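Local coordinates for protein GCN5-related N-acetyltransferase (Ralstonia eutropha JMP134, PDB 2Q0Y) that probably transfers an acyl group, such as acetyl from acetyl-CoA, to an unidentified acceptor, and binds zinc and magnesium ions, at residues W56-G61 and R102-A107. Residues are numbered along the deposited sequence; the frame is centred on the assembly and turned at random.
Sequences WVMEEG and RGIGQA. With ZN (zinc ion), chain B; EDO (1,2-ethanediol), chain F.
Met58, a selenomethionine in this crystal, starts toward Ile104 with CG anti to its backbone N (chi1 -169°), then bends at chi2 and again at chi3, 74° and 71°. The two bends bring the terminal methyl over to the helix, where CE stops 3.9 Å from Ala107 CB. Ile104 meets the root of the same side chain: its CG2 branch lies 4.1 Å from Met58 CB and equally near Met58 CG, the two side chains crossing at a slant. One residue of strand 54-60 thus touches two residues a helical turn apart, at the start of helix 104-118. No hydrogen bond crosses between the segments; all of it is van der Waals contact. Ile104 is buried and also rests on Ala66 of the next strand and on His99, while Trp56 carries the strand's packing further along the same helix, against Leu108, Arg111 and Glu115.

Gly103 takes the N-cap position, and its O accepts the first-turn bond from Ala107 N at 2.9 Å. Just beyond, a 1,2-ethanediol, probably from the crystallisation liquor, puts O1 2.6 Å from Gly105 N and accepts its hydrogen bond. Gly103 to Gly105 form the Gly-x-Gly end of the GNAT signature Arg/Gln-x-x-Gly-x-Gly/Ala, whose backbone N-H groups receive the pyrophosphate of acetyl-CoA in relatives; the diol oxygen is consistent with a place where a pyrophosphate oxygen could sit. Two residues on from Met58, in one of its two modelled conformers, Glu60 OE1 lies 2.1 Å from a zinc ion, with His99 as a second ligand. The chemistry is divided accordingly: apolar contacts join strand 54-60 to the first turn of helix 104-118, while Gly105 N gives its hydrogen to an oxygen of the bound diol.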
ATOM      1  N   TRP A  56       9.332  11.800 -13.364  1.00 11.40           N
ATOM      2  CA  TRP A  56      10.172  12.885 -13.815  1.00 11.73           C
ATOM      3  C   TRP A  56      11.613  12.420 -13.830  1.00 11.47           C
ATOM      4  O   TRP A  56      12.010  11.574 -13.012  1.00  8.53           O
ATOM      5  CB  TRP A  56      10.026  14.083 -12.871  1.00 14.04           C
ATOM      6  CG  TRP A  56       8.611  14.537 -12.631  1.00 13.68           C
ATOM      7  CD1 TRP A  56       7.795  14.193 -11.582  1.00 17.72           C
ATOM      8  CD2 TRP A  56       7.855  15.428 -13.450  1.00 13.05           C
ATOM      9  NE1 TRP A  56       6.567  14.818 -11.709  1.00 17.29           N
ATOM     10  CE2 TRP A  56       6.581  15.574 -12.852  1.00 15.93           C
ATOM     11  CE3 TRP A  56       8.124  16.101 -14.642  1.00 15.65           C
ATOM     12  CZ2 TRP A  56       5.585  16.387 -13.405  1.00 18.25           C
ATOM     13  CZ3 TRP A  56       7.140  16.923 -15.185  1.00 15.85           C
ATOM     14  CH2 TRP A  56       5.888  17.049 -14.574  1.00 15.24           C
ATOM     15  N   VAL A  57      12.393  12.984 -14.741  1.00 11.40           N
ATOM     16  CA  VAL A  57      13.816  12.683 -14.876  1.00 10.29           C
ATOM     17  C   VAL A  57      14.621  13.986 -14.731  1.00 10.87           C
ATOM     18  O   VAL A  57      14.271  14.999 -15.327  1.00 10.03           O
ATOM     19  CB  VAL A  57      14.094  12.028 -16.246  1.00 10.56           C
ATOM     20  CG1 VAL A  57      15.561  11.756 -16.447  1.00 15.71           C
ATOM     21  CG2 VAL A  57      13.271  10.723 -16.388  1.00 16.69           C
HETATM   22  N   MSE A  58      15.680  13.975 -13.917  1.00  9.70           N
HETATM   23  CA  MSE A  58      16.614  15.104 -13.849  1.00 10.01           C
HETATM   24  C   MSE A  58      17.823  14.822 -14.736  1.00  9.30           C
HETATM   25  O   MSE A  58      18.459  13.765 -14.632  1.00  9.81           O
HETATM   26  CB  MSE A  58      17.091  15.351 -12.418  1.00 10.47           C
HETATM   27  CG  MSE A  58      17.841  16.648 -12.223  1.00 14.14           C
HETATM   28 SE   MSE A  58      16.593  18.162 -12.267  0.75 22.31          SE
HETATM   29  CE  MSE A  58      15.710  17.867 -10.601  1.00 21.64           C
ATOM     30  N   GLU A  59      18.141  15.778 -15.598  1.00 10.86           N
ATOM     31  CA  GLU A  59      19.224  15.643 -16.561  1.00  9.49           C
ATOM     32  C   GLU A  59      20.241  16.771 -16.449  1.00  9.49           C
ATOM     33  O   GLU A  59      19.886  17.900 -16.137  1.00 13.00           O
ATOM     34  CB  GLU A  59      18.685  15.664 -17.990  1.00 12.64           C
ATOM     35  CG  GLU A  59      17.635  14.652 -18.270  1.00 17.47           C
ATOM     36  CD  GLU A  59      17.297  14.601 -19.729  1.00 14.73           C
ATOM     37  OE1 GLU A  59      17.199  15.676 -20.355  1.00 21.34           O
ATOM     38  OE2 GLU A  59      17.144  13.482 -20.240  1.00 20.15           O
ATOM     39  N   GLU A  60      21.500  16.413 -16.675  1.00  9.77           N
ATOM     40  CA  GLU A  60      22.601  17.359 -16.751  0.50 10.40           C
ATOM     41  C   GLU A  60      23.026  17.399 -18.207  1.00 10.66           C
ATOM     42  O   GLU A  60      23.500  16.406 -18.748  1.00 10.79           O
ATOM     43  CB  GLU A  60      23.785  16.918 -15.868  0.50 10.28           C
ATOM     44  CG  GLU A  60      25.064  17.722 -16.094  0.50 12.70           C
ATOM     45  CD  GLU A  60      26.190  17.365 -15.141  0.50 10.66           C
ATOM     46  OE1 GLU A  60      26.018  16.428 -14.345  0.50  5.50           O
ATOM     47  OE2 GLU A  60      27.255  18.033 -15.191  0.50 12.12           O
ATOM     48  N   GLY A  61      22.836  18.537 -18.855  1.00 13.05           N
ATOM     49  CA  GLY A  61      23.163  18.642 -20.265  1.00 14.32           C
ATOM     50  C   GLY A  61      22.581  17.504 -21.074  1.00 13.91           C
ATOM     51  O   GLY A  61      23.266  16.944 -21.924  1.00 15.42           O
ATOM     52  N   ARG A 102      23.125  18.268  -4.118  1.00 16.81           N
ATOM     53  CA  ARG A 102      22.620  19.316  -4.992  1.00 16.18           C
ATOM     54  C   ARG A 102      21.116  19.542  -4.858  1.00 13.88           C
ATOM     55  O   ARG A 102      20.552  20.297  -5.635  1.00 16.02           O
ATOM     56  CB  ARG A 102      22.942  18.952  -6.453  1.00 19.76           C
ATOM     57  N   GLY A 103      20.461  18.882  -3.909  1.00 12.67           N
ATOM     58  CA  GLY A 103      19.002  19.035  -3.730  1.00 12.20           C
ATOM     59  C   GLY A 103      18.132  18.350  -4.765  1.00 10.98           C
ATOM     60  O   GLY A 103      16.918  18.620  -4.844  1.00 10.37           O
ATOM     61  N   ILE A 104      18.716  17.423  -5.530  1.00 10.91           N
ATOM     62  CA  ILE A 104      17.968  16.722  -6.588  1.00 10.05           C
ATOM     63  C   ILE A 104      16.824  15.876  -6.066  1.00  9.49           C
ATOM     64  O   ILE A 104      15.715  15.916  -6.626  1.00  9.89           O
ATOM     65  CB  ILE A 104      18.911  15.886  -7.488  1.00  9.36           C
ATOM     66  CG1 ILE A 104      19.838  16.842  -8.230  1.00 11.11           C
ATOM     67  CG2 ILE A 104      18.117  15.014  -8.479  1.00 12.59           C
ATOM     68  CD1 ILE A 104      20.949  16.146  -8.964  1.00 13.32           C
ATOM     69  N   GLY A 105      17.073  15.078  -5.034  1.00  9.02           N
ATOM     70  CA  GLY A 105      16.041  14.233  -4.472  1.00 11.03           C
ATOM     71  C   GLY A 105      14.857  15.049  -3.964  1.00 10.66           C
ATOM     72  O   GLY A 105      13.703  14.722  -4.218  1.00 10.26           O
ATOM     73  N   GLN A 106      15.144  16.121  -3.252  1.00 10.14           N
ATOM     74  CA  GLN A 106      14.078  17.004  -2.768  1.00 11.39           C
ATOM     75  C   GLN A 106      13.325  17.668  -3.922  1.00 10.56           C
ATOM     76  O   GLN A 106      12.097  17.777  -3.894  1.00 11.61           O
ATOM     77  CB  GLN A 106      14.649  18.034  -1.809  1.00  9.72           C
ATOM     78  CG  GLN A 106      13.596  18.999  -1.288  1.00 15.07           C
ATOM     79  CD  GLN A 106      14.057  19.811  -0.101  1.00 24.22           C
ATOM     80  OE1 GLN A 106      15.238  19.825   0.239  1.00 30.06           O
ATOM     81  NE2 GLN A 106      13.115  20.497   0.541  1.00 28.48           N
ATOM     82  N   ALA A 107      14.053  18.066  -4.965  1.00 10.78           N
ATOM     83  CA  ALA A 107      13.438  18.662  -6.157  1.00 11.24           C
ATOM     84  C   ALA A 107      12.483  17.694  -6.861  1.00 11.38           C
ATOM     85  O   ALA A 107      11.365  18.069  -7.229  1.00 11.33           O
ATOM     86  CB  ALA A 107      14.494  19.132  -7.106  1.00 12.66           C
TER
HETATM   87 ZN    ZN B 153      27.481  16.707 -12.816  1.00 17.96          ZN
HETATM   88  C1  EDO F 157      19.796  14.318  -3.657  1.00 13.30           C
HETATM   89  O1  EDO F 157      19.128  15.555  -3.521  1.00 45.64           O
HETATM   90  C2  EDO F 157      19.268  13.328  -2.652  1.00 35.04           C
HETATM   91  O2  EDO F 157      19.937  12.084  -2.854  1.00 42.40           O